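Local structure of acinetobacter secreted protease CpaA (Acinetobacter nosocomialis M2, 6O38) at residues A[5-10]-A[25-30]; A[14-19]-A[36-41]; A[49-54]-A[77-82]; A[55-60]-A[71-76]; A[64-69]-A[90-95]. The protein is a secreted zinc metalloprotease that binds its dedicated chaperone CpaB and is probably exported by the type II secretion system to cleave proteins outside the cell. One frame throughout, in Å; residues are numbered along the deposited sequence.

Contact 1 (A[5-10]-A[25-30]); sequences LSPNQN and FSLANG
Phe-25 has its CG anti to the backbone N (chi1 -164°), which swings the ring from strand 22-27 against the turn that begins at Ser-6. There CA of Ser-6 lies over one ring face, near its margin. Pro-7 comes at the far end of the ring obliquely, its CD 3.5 Å from Phe-25 CZ. The rigid pyrrolidine suits this place: it bends the chain into a turn while offering the apolar CH2 groups CG and CD to an aromatic neighbour. Its CG also touches CD2 of Leu-27, 3.6 Å away, with the two side chains crossing at about a right angle, so one proline covers two hydrophobic residues of the strand. Asn-10 ND2 approaches CE1 of the ring obliquely, its amide nearly perpendicular to the ring plane, and this nitrogen is tied back to the carbonyls of Ser-13 and Ser-15 in the same long connection.

The backbones meet at one parallel bridge between Leu-5 and Phe-25. Ser-26 N gives a nearly straight hydrogen bond of 2.9 Å to Leu-5 O, and CA of Phe-25 adds a CH···O contact to the same oxygen. Beyond this pair segment 5-10 leaves the sheet and turns, with Asn-10 N bonded to Pro-7 O. Inside the fold, Leu-36 of the strand 35-37 packs against both Phe-25 and Leu-27. The arrangement is that of a short parallel strand joining a sheet of a beta-sandwich, with an aromatic residue of its neighbour turned into the space between the sheets.

Contact 2 (A[14-19]-A[36-41]); sequences GSIPTG and LSLPTN
Thr-18 OG1 donates the shortest polar bond here, 2.6 Å to Asn-41 O, reaching the carbonyl from above its plane rather than along a lone pair. The hydroxyl is anti to the backbone N (chi1 -176°), a setting that carries it across to the other segment, while CB sits against the ring of Pro-39, Thr-18 CB lying 3.7 Å from Pro-39 CB. A threonine suits this exposed end, since its oxygen bonds while its carbons pack.

Further in, the segments run side by side in nearly the same direction, and Ser-15 and Ser-37 form a single backbone bridge. Ser-37 N bonds to Gly-14 O at 3.1 Å, and Ser-37 O accepts Ile-16 N at 3.0 Å, nearly head-on to the oxygen. Gly-14, without a side chain, leaves room for Leu-36 CA, which makes a CA-H···O contact with Gly-14 O. Pro-39 has no N-H to offer a strand partner; instead its ring carbons lie against Ile-16 O.

On the interior side, Ile-16 and Leu-38 lie alongside each other, their ends directed alike, with CD1 of Ile-16 3.9 Å from CD2 of Leu-38. Ile-16 also packs on Leu-23, Ile-48 and Ile-50, which belong to the opposing layer of strands. A loop with one strand-like step thus borders the edge strand 35-37 and closes the hydrophobic interior, as at the margin of a beta-sandwich.

Contact 3 (A[49-54]-A[77-82]); sequences TIRSSA and GDVYQF
Strands 49-52 and 79-82 run antiparallel, their axes 4.6 Å apart at closest and 169° between directions, as neighbours in one layer of the beta-sandwich. Ile-50 and Tyr-80 form the hydrogen-bonded pair: Ile-50 N reaches Tyr-80 O at 2.7 Å and Tyr-80 N returns to Ile-50 O at 3.0 Å, both donors in the carbonyl planes. Their side chains face the interior, where branched Ile-50 fills space between Phe-82 and the strand 71-74. Its CD1 approaches CE2 of Phe-82 obliquely, at 4.5 Å.

Thr-49, Arg-51, Val-79 and Gln-81 occupy the opposite face. The beta-branched Thr-49 and Val-79 suit an extended backbone, and they cross obliquely with CG2 of Thr-49 3.9 Å from CG1 of Val-79. Arg-51 lies alongside Val-79, its aliphatic CG against CG2 of the valine; from there the extended chain carries NE to a salt bridge with Glu-24. The OG1 of Thr-49 rests against the methylenes of Gln-81. Where the strands part, Gly-77 takes a positive phi (102°), readily adopted by a residue lacking CB, and its N points almost straight at Ser-52 O, 2.7 Å away.

Contact 4 (A[55-60]-A[71-76]); sequences AYSSYL and VLKINS
Leu-60 and Leu-72 face each other across a hydrogen-bonded pair, CB to CB 4.0 Å, on the buried side of the two strands. Leu-60 also meets the next interior residue of its partner, its CB lying 4.1 Å from CD1 of Ile-74. Isoleucine at this point, with CG1 anti to the carbonyl carbon (chi1 -63°) and the chain extended beyond CG1 (chi2 -180°), sends that methyl toward the leucine. Ser-58, being small, leaves room on the interior face for Ile-74 and for Leu-36, and its buried hydroxyl is satisfied by Val-33 O.

Four backbone bonds join the strands, two within the pair Ser-58 and Ile-74 and two within Leu-60 and Leu-72. This is the antiparallel hairpin of strands 58-61 and 71-74, which with strand 35-37 makes the second layer of the beta-sandwich.

On the outer face, CG1 of Val-71 sits at the edge of the Tyr-59 ring and 3.6 Å from Tyr-59 CB. The chaperone covers part of this side, with Glu-92 of CpaB packing on Tyr-59 and Gly-94 of CpaB on Val-71. Lys-73 runs alongside the tyrosine, CG 3.8 Å from Tyr-59 CE1, before bending at its last torsion. Asn-75 OD1 then collects two donors: Lys-73 NZ at 2.9 Å, in the amide plane on a lone pair, and Ser-57 OG at 3.0 Å, tilted from that plane.

Contact 5 (A[64-69]-A[90-95]); sequences NTNIPL and KWIAQL
Asn-66 reaches across to the strand with both its backbone and its side chain. Its N bonds to Trp-91 O at 3.3 Å, a rather bent bond, while its OD1 accepts Ala-93 N at 3.0 Å. The carboxamide oxygen thus takes the place a second strand carbonyl would occupy, and it can do so because CG lies between the backbone N and carbonyl carbon (chi1 68°), folded over toward Ile-92. The small Ala-93 lets the amide lie close, and its CB touches CD1 of Ile-67 at 3.9 Å, adding a small apolar contact beside the polar one.

Trp-91 N gives a straight bond of 3.0 Å to Asn-64 O, in the carbonyl plane. With the Asn-66 bond this frames the single bridge between Thr-65 and Trp-91. The Asn-64 side chain lies next to the indole, ND2 near the ring plane at its edge, 3.7 Å from Trp-91 CD1. Both groups are donors, and each finds a carbonyl: Asn-64 ND2 bonds to Leu-38 O and Trp-91 NE1 to Pro-39 O. Thr-65 is buried; its hydroxyl bonds back to Thr-62 O and weakly accepts Ile-67 N. Lys-90 contributes its aliphatic part, with CD 3.5 Å from Thr-65 O.

Asn-66 OD1 therefore replaces a backbone carbonyl, while the Asn-64 amide and the indole N-H tie the contact to residues 38-39. The implication is that the irregular loop is fixed to strand 90-98 by specific pairings: between these two segments polar bonds outnumber apolar touches, of which Ile-67 on Ala-93 is the clearest.

How the contacts relate
All five contacts belong to the N-terminal beta-sandwich. Contacts 1, 3 and 5 reach the layer containing strands 22-27, 47-52, 79-85 and 90-98; contacts 2 and 4 reach the layer of strands 35-37, 58-61 and 71-74. Centres of contacts 3 and 4 are about 9 Å apart, those of contacts 1 and 5 about 22 Å. Along the chain, contacts 1 and 2 interleave, contact 4 is nested within contact 3, and contact 5 crosses both of these, which weaves loops and strands into one compact unit. The zinc-binding histidines come much later, in the reprolysin-like region, so these contacts build a domain apart from the zinc site, probably an accessory one, and CpaB touches it at contact 4.

Contact 1 (A[5-10]-A[25-30])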
# COMPACT_ATOMS: atom_id res chain seq x y z
N LEU A 5 16.09 -20.95 28.31
CA LEU A 5 16.74 -19.67 28.10
C LEU A 5 15.69 -18.56 28.13
O LEU A 5 14.48 -18.82 28.14
CB LEU A 5 17.52 -19.63 26.78
CG LEU A 5 19.03 -19.46 26.89
CD1 LEU A 5 19.65 -20.58 27.71
CD2 LEU A 5 19.67 -19.39 25.51
N SER A 6 16.16 -17.32 28.14
CA SER A 6 15.29 -16.16 28.26
C SER A 6 16.07 -14.93 27.81
O SER A 6 17.31 -14.99 27.70
CB SER A 6 14.78 -15.99 29.70
OG SER A 6 15.85 -15.79 30.60
N PRO A 7 15.39 -13.82 27.53
CA PRO A 7 16.12 -12.59 27.13
C PRO A 7 17.20 -12.16 28.11
O PRO A 7 18.32 -11.86 27.68
CB PRO A 7 15.00 -11.56 27.02
CG PRO A 7 13.81 -12.35 26.61
CD PRO A 7 13.94 -13.67 27.32
N ASN A 8 16.90 -12.13 29.41
CA ASN A 8 17.91 -11.72 30.38
C ASN A 8 19.12 -12.65 30.36
O ASN A 8 20.23 -12.23 30.71
CB ASN A 8 17.31 -11.67 31.79
CG ASN A 8 16.30 -10.55 31.95
OD1 ASN A 8 15.35 -10.66 32.72
ND2 ASN A 8 16.51 -9.46 31.22
N GLN A 9 18.93 -13.90 29.96
CA GLN A 9 20.02 -14.85 29.79
C GLN A 9 20.59 -14.85 28.38
O GLN A 9 21.39 -15.73 28.04
CB GLN A 9 19.55 -16.26 30.16
CG GLN A 9 19.08 -16.40 31.60
CD GLN A 9 18.25 -17.65 31.82
OE1 GLN A 9 17.54 -18.10 30.92
NE2 GLN A 9 18.32 -18.21 33.02
N ASN A 10 20.18 -13.89 27.54
CA ASN A 10 20.58 -13.84 26.14
C ASN A 10 20.96 -12.42 25.74
O ASN A 10 20.64 -11.96 24.65
CB ASN A 10 19.47 -14.38 25.24
CG ASN A 10 19.97 -14.75 23.85
OD1 ASN A 10 21.07 -15.27 23.70
ND2 ASN A 10 19.15 -14.49 22.84
N PHE A 25 12.86 -21.09 24.83
CA PHE A 25 13.01 -19.66 25.04
C PHE A 25 11.73 -19.12 25.68
O PHE A 25 10.66 -19.18 25.06
CB PHE A 25 13.30 -18.95 23.72
CG PHE A 25 13.83 -17.56 23.87
CD1 PHE A 25 15.17 -17.33 24.14
CD2 PHE A 25 12.99 -16.46 23.73
CE1 PHE A 25 15.66 -16.05 24.28
CE2 PHE A 25 13.47 -15.18 23.87
CZ PHE A 25 14.81 -14.97 24.14
N SER A 26 11.85 -18.60 26.90
CA SER A 26 10.70 -18.18 27.68
C SER A 26 10.68 -16.66 27.84
O SER A 26 11.72 -16.04 28.07
CB SER A 26 10.70 -18.84 29.06
OG SER A 26 10.59 -20.25 28.94
N LEU A 27 9.49 -16.08 27.73
CA LEU A 27 9.27 -14.65 27.91
C LEU A 27 8.38 -14.44 29.13
O LEU A 27 7.36 -15.13 29.28
CB LEU A 27 8.64 -14.03 26.67
CG LEU A 27 9.47 -14.02 25.39
CD1 LEU A 27 8.57 -13.97 24.17
CD2 LEU A 27 10.43 -12.85 25.38
N ALA A 28 8.75 -13.49 29.98
CA ALA A 28 7.99 -13.18 31.18
C ALA A 28 7.86 -11.66 31.31
O ALA A 28 8.38 -10.91 30.48
CB ALA A 28 8.64 -13.79 32.43
N ASN A 29 7.17 -11.21 32.35
CA ASN A 29 6.97 -9.78 32.54
C ASN A 29 8.28 -9.07 32.85
O ASN A 29 8.56 -8.00 32.30
CB ASN A 29 5.95 -9.53 33.66
CG ASN A 29 4.52 -9.62 33.16
OD1 ASN A 29 4.23 -9.35 32.00
ND2 ASN A 29 3.61 -10.01 34.05
N GLY A 30 9.10 -9.65 33.72
CA GLY A 30 10.41 -9.11 34.01
C GLY A 30 11.51 -9.58 33.08
O GLY A 30 12.66 -9.15 33.21

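Contact 2 (A[14-19]-A[36-41])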
# COMPACT_ATOMS: atom_id res chain seq x y z
N GLY A 14 16.41 -10.76 21.42
CA GLY A 14 15.47 -11.73 20.90
C GLY A 14 16.04 -12.73 19.93
O GLY A 14 15.33 -13.64 19.50
N SER A 15 17.32 -12.59 19.57
CA SER A 15 17.98 -13.53 18.67
C SER A 15 18.23 -14.83 19.42
O SER A 15 19.21 -14.96 20.15
CB SER A 15 19.28 -12.94 18.14
OG SER A 15 19.03 -11.74 17.42
N ILE A 16 17.33 -15.80 19.24
CA ILE A 16 17.45 -17.10 19.88
C ILE A 16 18.72 -17.78 19.38
O ILE A 16 18.85 -18.03 18.17
CB ILE A 16 16.20 -17.96 19.62
CG1 ILE A 16 14.95 -17.24 20.13
CG2 ILE A 16 16.34 -19.31 20.29
CD1 ILE A 16 13.67 -18.02 19.93
N PRO A 17 19.67 -18.08 20.25
CA PRO A 17 20.98 -18.56 19.79
C PRO A 17 20.93 -20.01 19.31
O PRO A 17 20.03 -20.78 19.64
CB PRO A 17 21.86 -18.43 21.04
CG PRO A 17 20.90 -18.59 22.17
CD PRO A 17 19.61 -17.97 21.72
N THR A 18 21.94 -20.35 18.52
CA THR A 18 22.08 -21.69 17.97
C THR A 18 22.98 -22.54 18.87
O THR A 18 23.52 -22.07 19.88
CB THR A 18 22.64 -21.62 16.55
OG1 THR A 18 22.69 -22.94 16.00
CG2 THR A 18 24.04 -21.03 16.56
N GLY A 19 23.16 -23.80 18.49
CA GLY A 19 24.02 -24.71 19.21
C GLY A 19 23.33 -25.61 20.21
O GLY A 19 24.00 -26.45 20.83
N LEU A 36 11.70 -11.15 18.12
CA LEU A 36 12.41 -12.42 18.25
C LEU A 36 12.72 -12.98 16.87
O LEU A 36 12.08 -12.65 15.87
CB LEU A 36 11.58 -13.44 19.05
CG LEU A 36 11.41 -13.26 20.56
CD1 LEU A 36 10.47 -12.12 20.90
CD2 LEU A 36 10.93 -14.56 21.20
N SER A 37 13.73 -13.85 16.82
CA SER A 37 14.13 -14.48 15.58
C SER A 37 14.81 -15.81 15.88
O SER A 37 15.42 -15.98 16.94
CB SER A 37 15.07 -13.58 14.76
OG SER A 37 16.29 -13.37 15.45
N LEU A 38 14.70 -16.75 14.94
CA LEU A 38 15.32 -18.06 15.01
C LEU A 38 16.67 -18.05 14.31
O LEU A 38 16.88 -17.29 13.36
CB LEU A 38 14.41 -19.11 14.36
CG LEU A 38 13.03 -19.29 15.01
CD1 LEU A 38 12.21 -20.30 14.24
CD2 LEU A 38 13.17 -19.70 16.47
N PRO A 39 17.62 -18.87 14.77
CA PRO A 39 18.96 -18.84 14.17
C PRO A 39 18.98 -19.50 12.80
O PRO A 39 18.30 -20.49 12.56
CB PRO A 39 19.81 -19.62 15.18
CG PRO A 39 18.84 -20.57 15.81
CD PRO A 39 17.52 -19.84 15.87
N THR A 40 19.78 -18.92 11.90
CA THR A 40 19.95 -19.49 10.57
C THR A 40 20.84 -20.73 10.62
O THR A 40 20.52 -21.76 10.02
CB THR A 40 20.53 -18.45 9.61
OG1 THR A 40 21.55 -17.70 10.28
CG2 THR A 40 19.43 -17.50 9.14
N ASN A 41 21.97 -20.64 11.31
CA ASN A 41 22.84 -21.79 11.49
C ASN A 41 22.22 -22.75 12.50
O ASN A 41 21.87 -22.35 13.61
CB ASN A 41 24.23 -21.35 11.95
CG ASN A 41 25.35 -22.03 11.20
OD1 ASN A 41 25.13 -22.60 10.12
ND2 ASN A 41 26.56 -21.98 11.75

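Contact 3 (A[49-54]-A[77-82])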
# COMPACT_ATOMS: atom_id res chain seq x y z
N THR A 49 11.45 -24.12 21.28
CA THR A 49 10.10 -23.88 21.77
C THR A 49 10.04 -22.51 22.43
O THR A 49 10.84 -22.22 23.32
CB THR A 49 9.66 -24.96 22.77
OG1 THR A 49 9.64 -26.24 22.11
CG2 THR A 49 8.27 -24.66 23.31
N ILE A 50 9.10 -21.68 21.98
CA ILE A 50 8.94 -20.32 22.48
C ILE A 50 7.68 -20.28 23.34
O ILE A 50 6.58 -20.59 22.87
CB ILE A 50 8.86 -19.30 21.34
CG1 ILE A 50 10.10 -19.39 20.45
CG2 ILE A 50 8.71 -17.89 21.90
CD1 ILE A 50 10.06 -18.45 19.26
N ARG A 51 7.84 -19.89 24.61
CA ARG A 51 6.73 -19.69 25.52
C ARG A 51 6.70 -18.24 25.98
O ARG A 51 7.73 -17.56 26.00
CB ARG A 51 6.83 -20.62 26.74
CG ARG A 51 6.67 -22.10 26.43
CD ARG A 51 6.75 -22.92 27.71
NE ARG A 51 6.56 -24.35 27.45
CZ ARG A 51 6.59 -25.28 28.40
NH1 ARG A 51 6.41 -26.56 28.08
NH2 ARG A 51 6.81 -24.94 29.66
N SER A 52 5.52 -17.77 26.36
CA SER A 52 5.36 -16.39 26.79
C SER A 52 4.28 -16.30 27.86
O SER A 52 3.17 -16.80 27.67
CB SER A 52 5.01 -15.48 25.61
OG SER A 52 4.77 -14.15 26.05
N SER A 53 4.62 -15.66 28.98
CA SER A 53 3.65 -15.31 30.01
C SER A 53 3.64 -13.81 30.27
O SER A 53 3.05 -13.37 31.26
CB SER A 53 3.94 -16.07 31.31
OG SER A 53 5.20 -15.69 31.85
N ALA A 54 4.27 -13.02 29.40
CA ALA A 54 4.37 -11.58 29.61
C ALA A 54 3.09 -10.88 29.18
O ALA A 54 2.36 -11.35 28.29
CB ALA A 54 5.56 -11.02 28.83
N GLY A 77 0.55 -17.07 27.02
CA GLY A 77 -0.06 -18.38 26.95
C GLY A 77 0.24 -19.14 25.68
O GLY A 77 -0.10 -20.33 25.60
N ASP A 78 0.85 -18.51 24.69
CA ASP A 78 1.19 -19.18 23.44
C ASP A 78 2.42 -20.07 23.62
O ASP A 78 3.33 -19.76 24.40
CB ASP A 78 1.45 -18.16 22.33
CG ASP A 78 0.17 -17.62 21.72
OD1 ASP A 78 -0.84 -18.36 21.72
OD2 ASP A 78 0.17 -16.47 21.24
N VAL A 79 2.43 -21.18 22.90
CA VAL A 79 3.53 -22.14 22.91
C VAL A 79 3.80 -22.52 21.46
O VAL A 79 3.04 -23.29 20.86
CB VAL A 79 3.23 -23.38 23.75
CG1 VAL A 79 4.37 -24.39 23.65
CG2 VAL A 79 2.99 -22.99 25.21
N TYR A 80 4.86 -21.97 20.88
CA TYR A 80 5.27 -22.28 19.52
C TYR A 80 6.46 -23.22 19.54
O TYR A 80 7.39 -23.03 20.33
CB TYR A 80 5.62 -21.00 18.75
CG TYR A 80 4.45 -20.08 18.52
CD1 TYR A 80 3.62 -20.23 17.42
CD2 TYR A 80 4.17 -19.05 19.41
CE1 TYR A 80 2.55 -19.39 17.20
CE2 TYR A 80 3.10 -18.20 19.20
CZ TYR A 80 2.29 -18.38 18.10
OH TYR A 80 1.22 -17.54 17.89
N GLN A 81 6.43 -24.23 18.67
CA GLN A 81 7.49 -25.23 18.60
C GLN A 81 7.97 -25.35 17.16
O GLN A 81 7.15 -25.51 16.24
CB GLN A 81 6.99 -26.59 19.11
CG GLN A 81 8.09 -27.63 19.26
CD GLN A 81 7.55 -28.98 19.71
OE1 GLN A 81 8.22 -29.71 20.43
NE2 GLN A 81 6.34 -29.30 19.28
N PHE A 82 9.28 -25.29 16.97
CA PHE A 82 9.89 -25.39 15.65
C PHE A 82 10.93 -26.50 15.65
O PHE A 82 11.64 -26.70 16.64
CB PHE A 82 10.54 -24.06 15.23
CG PHE A 82 9.57 -22.93 15.07
CD1 PHE A 82 8.94 -22.70 13.86
CD2 PHE A 82 9.29 -22.09 16.13
CE1 PHE A 82 8.05 -21.66 13.71
CE2 PHE A 82 8.40 -21.04 15.99
CZ PHE A 82 7.78 -20.83 14.78

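Contact 4 (A[55-60]-A[71-76])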
# COMPACT_ATOMS: atom_id res chain seq x y z
N ALA A 55 2.82 -9.74 29.82
CA ALA A 55 1.65 -8.95 29.45
C ALA A 55 1.81 -8.32 28.07
O ALA A 55 0.82 -8.12 27.36
CB ALA A 55 1.39 -7.88 30.50
N TYR A 56 3.05 -8.00 27.68
CA TYR A 56 3.32 -7.41 26.38
C TYR A 56 3.46 -8.50 25.32
O TYR A 56 4.03 -9.56 25.58
CB TYR A 56 4.59 -6.56 26.42
CG TYR A 56 4.44 -5.27 27.20
CD1 TYR A 56 3.19 -4.77 27.54
CD2 TYR A 56 5.56 -4.54 27.59
CE1 TYR A 56 3.06 -3.59 28.25
CE2 TYR A 56 5.44 -3.37 28.30
CZ TYR A 56 4.18 -2.90 28.63
OH TYR A 56 4.06 -1.72 29.34
N SER A 57 2.94 -8.22 24.13
CA SER A 57 3.04 -9.16 23.03
C SER A 57 4.43 -9.12 22.41
O SER A 57 5.13 -8.10 22.45
CB SER A 57 1.99 -8.85 21.96
OG SER A 57 0.68 -9.04 22.47
N SER A 58 4.84 -10.25 21.84
CA SER A 58 6.10 -10.37 21.14
C SER A 58 5.84 -10.76 19.69
O SER A 58 4.76 -11.25 19.34
CB SER A 58 7.02 -11.40 21.81
OG SER A 58 7.39 -10.97 23.11
N TYR A 59 6.85 -10.55 18.84
CA TYR A 59 6.72 -10.76 17.41
C TYR A 59 7.94 -11.52 16.90
O TYR A 59 9.07 -11.14 17.20
CB TYR A 59 6.54 -9.43 16.67
CG TYR A 59 5.35 -8.65 17.16
CD1 TYR A 59 4.08 -8.87 16.63
CD2 TYR A 59 5.47 -7.70 18.17
CE1 TYR A 59 2.99 -8.16 17.07
CE2 TYR A 59 4.38 -6.99 18.63
CZ TYR A 59 3.14 -7.22 18.08
OH TYR A 59 2.05 -6.51 18.53
N LEU A 60 7.70 -12.57 16.13
CA LEU A 60 8.74 -13.49 15.69
C LEU A 60 9.00 -13.32 14.20
O LEU A 60 8.06 -13.35 13.39
CB LEU A 60 8.35 -14.94 15.99
CG LEU A 60 9.29 -16.02 15.44
CD1 LEU A 60 10.68 -15.88 16.03
CD2 LEU A 60 8.72 -17.41 15.71
N VAL A 71 5.05 -12.21 9.99
CA VAL A 71 5.36 -12.08 11.41
C VAL A 71 4.37 -12.92 12.21
O VAL A 71 3.19 -13.00 11.85
CB VAL A 71 5.31 -10.60 11.87
CG1 VAL A 71 5.61 -10.48 13.35
CG2 VAL A 71 6.29 -9.75 11.07
N LEU A 72 4.86 -13.55 13.27
CA LEU A 72 4.01 -14.27 14.21
C LEU A 72 3.79 -13.42 15.46
O LEU A 72 4.76 -12.93 16.05
CB LEU A 72 4.63 -15.62 14.61
CG LEU A 72 4.55 -16.78 13.62
CD1 LEU A 72 4.34 -18.08 14.37
CD2 LEU A 72 3.47 -16.56 12.58
N LYS A 73 2.53 -13.25 15.84
CA LYS A 73 2.18 -12.52 17.05
C LYS A 73 2.20 -13.49 18.23
O LYS A 73 1.43 -14.46 18.26
CB LYS A 73 0.81 -11.86 16.91
CG LYS A 73 0.50 -10.82 17.97
CD LYS A 73 -0.85 -10.17 17.72
CE LYS A 73 -1.05 -8.92 18.57
NZ LYS A 73 -1.07 -9.21 20.02
N ILE A 74 3.08 -13.23 19.20
CA ILE A 74 3.22 -14.07 20.38
C ILE A 74 2.52 -13.39 21.54
O ILE A 74 2.87 -12.26 21.91
CB ILE A 74 4.70 -14.33 20.71
CG1 ILE A 74 5.38 -15.10 19.57
CG2 ILE A 74 4.83 -15.10 22.01
CD1 ILE A 74 6.84 -15.40 19.82
N ASN A 75 1.53 -14.07 22.12
CA ASN A 75 0.77 -13.56 23.25
C ASN A 75 1.03 -14.41 24.48
O ASN A 75 1.65 -15.47 24.42
CB ASN A 75 -0.72 -13.52 22.92
CG ASN A 75 -1.04 -12.61 21.75
OD1 ASN A 75 -1.06 -11.38 21.89
ND2 ASN A 75 -1.31 -13.20 20.59
N SER A 76 0.53 -13.92 25.62
CA SER A 76 0.66 -14.65 26.87
C SER A 76 -0.13 -15.95 26.80
O SER A 76 -1.34 -15.93 26.55
CB SER A 76 0.18 -13.78 28.04
OG SER A 76 0.29 -14.47 29.27

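Contact 5 (A[64-69]-A[90-95])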
# COMPACT_ATOMS: atom_id res chain seq x y z
N ASN A 64 12.91 -17.37 8.00
CA ASN A 64 13.63 -18.63 7.85
C ASN A 64 12.82 -19.82 8.35
O ASN A 64 13.38 -20.83 8.78
CB ASN A 64 14.98 -18.55 8.57
CG ASN A 64 14.84 -18.33 10.06
OD1 ASN A 64 13.81 -17.87 10.54
ND2 ASN A 64 15.90 -18.64 10.80
N THR A 65 11.50 -19.71 8.31
CA THR A 65 10.59 -20.79 8.66
C THR A 65 9.77 -21.18 7.44
O THR A 65 9.95 -20.64 6.34
CB THR A 65 9.67 -20.37 9.82
OG1 THR A 65 8.74 -19.38 9.36
CG2 THR A 65 10.49 -19.81 10.97
N ASN A 66 8.85 -22.12 7.63
CA ASN A 66 7.93 -22.54 6.58
C ASN A 66 6.54 -21.93 6.75
O ASN A 66 5.58 -22.41 6.14
CB ASN A 66 7.84 -24.07 6.53
CG ASN A 66 7.16 -24.66 7.75
OD1 ASN A 66 7.30 -24.14 8.86
ND2 ASN A 66 6.43 -25.74 7.56
N ILE A 67 6.42 -20.89 7.57
CA ILE A 67 5.15 -20.22 7.81
C ILE A 67 5.01 -19.10 6.77
O ILE A 67 5.85 -18.19 6.75
CB ILE A 67 5.06 -19.66 9.23
CG1 ILE A 67 5.06 -20.81 10.24
CG2 ILE A 67 3.83 -18.79 9.39
CD1 ILE A 67 5.05 -20.36 11.68
N PRO A 68 3.98 -19.13 5.92
CA PRO A 68 3.86 -18.10 4.88
C PRO A 68 3.56 -16.70 5.41
O PRO A 68 3.62 -15.74 4.63
CB PRO A 68 2.70 -18.61 4.01
CG PRO A 68 2.59 -20.08 4.32
CD PRO A 68 2.98 -20.20 5.76
N LEU A 69 3.24 -16.56 6.69
CA LEU A 69 3.02 -15.24 7.26
C LEU A 69 4.35 -14.54 7.50
O LEU A 69 5.38 -15.18 7.73
CB LEU A 69 2.24 -15.34 8.57
CG LEU A 69 0.92 -16.12 8.53
CD1 LEU A 69 0.22 -16.08 9.88
CD2 LEU A 69 0.01 -15.60 7.43
N LYS A 90 15.15 -24.64 6.69
CA LYS A 90 14.11 -23.84 7.32
C LYS A 90 13.66 -24.51 8.61
O LYS A 90 13.80 -25.72 8.79
CB LYS A 90 12.91 -23.62 6.39
CG LYS A 90 13.18 -22.69 5.22
CD LYS A 90 11.99 -22.64 4.27
CE LYS A 90 11.76 -23.99 3.61
NZ LYS A 90 10.72 -23.92 2.54
N TRP A 91 13.11 -23.70 9.51
CA TRP A 91 12.51 -24.20 10.74
C TRP A 91 11.06 -24.59 10.47
O TRP A 91 10.24 -23.73 10.13
CB TRP A 91 12.58 -23.15 11.85
CG TRP A 91 13.95 -22.94 12.42
CD1 TRP A 91 14.87 -22.02 12.01
CD2 TRP A 91 14.56 -23.66 13.50
NE1 TRP A 91 16.01 -22.12 12.77
CE2 TRP A 91 15.85 -23.12 13.69
CE3 TRP A 91 14.14 -24.71 14.32
CZ2 TRP A 91 16.72 -23.60 14.66
CZ3 TRP A 91 15.01 -25.18 15.29
CH2 TRP A 91 16.28 -24.63 15.45
N ILE A 92 10.75 -25.87 10.61
CA ILE A 92 9.40 -26.37 10.37
C ILE A 92 8.58 -26.21 11.64
O ILE A 92 9.00 -26.64 12.72
CB ILE A 92 9.43 -27.85 9.92
CG1 ILE A 92 10.27 -28.00 8.65
CG2 ILE A 92 8.02 -28.37 9.70
CD1 ILE A 92 10.32 -29.41 8.12
N ALA A 93 7.42 -25.57 11.52
CA ALA A 93 6.57 -25.31 12.67
C ALA A 93 5.75 -26.54 13.04
O ALA A 93 5.29 -27.28 12.17
CB ALA A 93 5.64 -24.13 12.39
N GLN A 94 5.57 -26.75 14.34
CA GLN A 94 4.78 -27.85 14.88
C GLN A 94 3.54 -27.25 15.54
O GLN A 94 3.54 -26.95 16.74
CB GLN A 94 5.61 -28.68 15.87
CG GLN A 94 7.00 -29.05 15.38
CD GLN A 94 6.97 -30.05 14.24
OE1 GLN A 94 6.11 -30.93 14.20
NE2 GLN A 94 7.90 -29.91 13.30
N LEU A 95 2.49 -27.08 14.76
CA LEU A 95 1.27 -26.43 15.23
C LEU A 95 0.29 -27.44 15.80
O LEU A 95 0.29 -28.62 15.43
CB LEU A 95 0.60 -25.65 14.09
CG LEU A 95 1.45 -24.56 13.43
CD1 LEU A 95 0.69 -23.93 12.28
CD2 LEU A 95 1.87 -23.51 14.45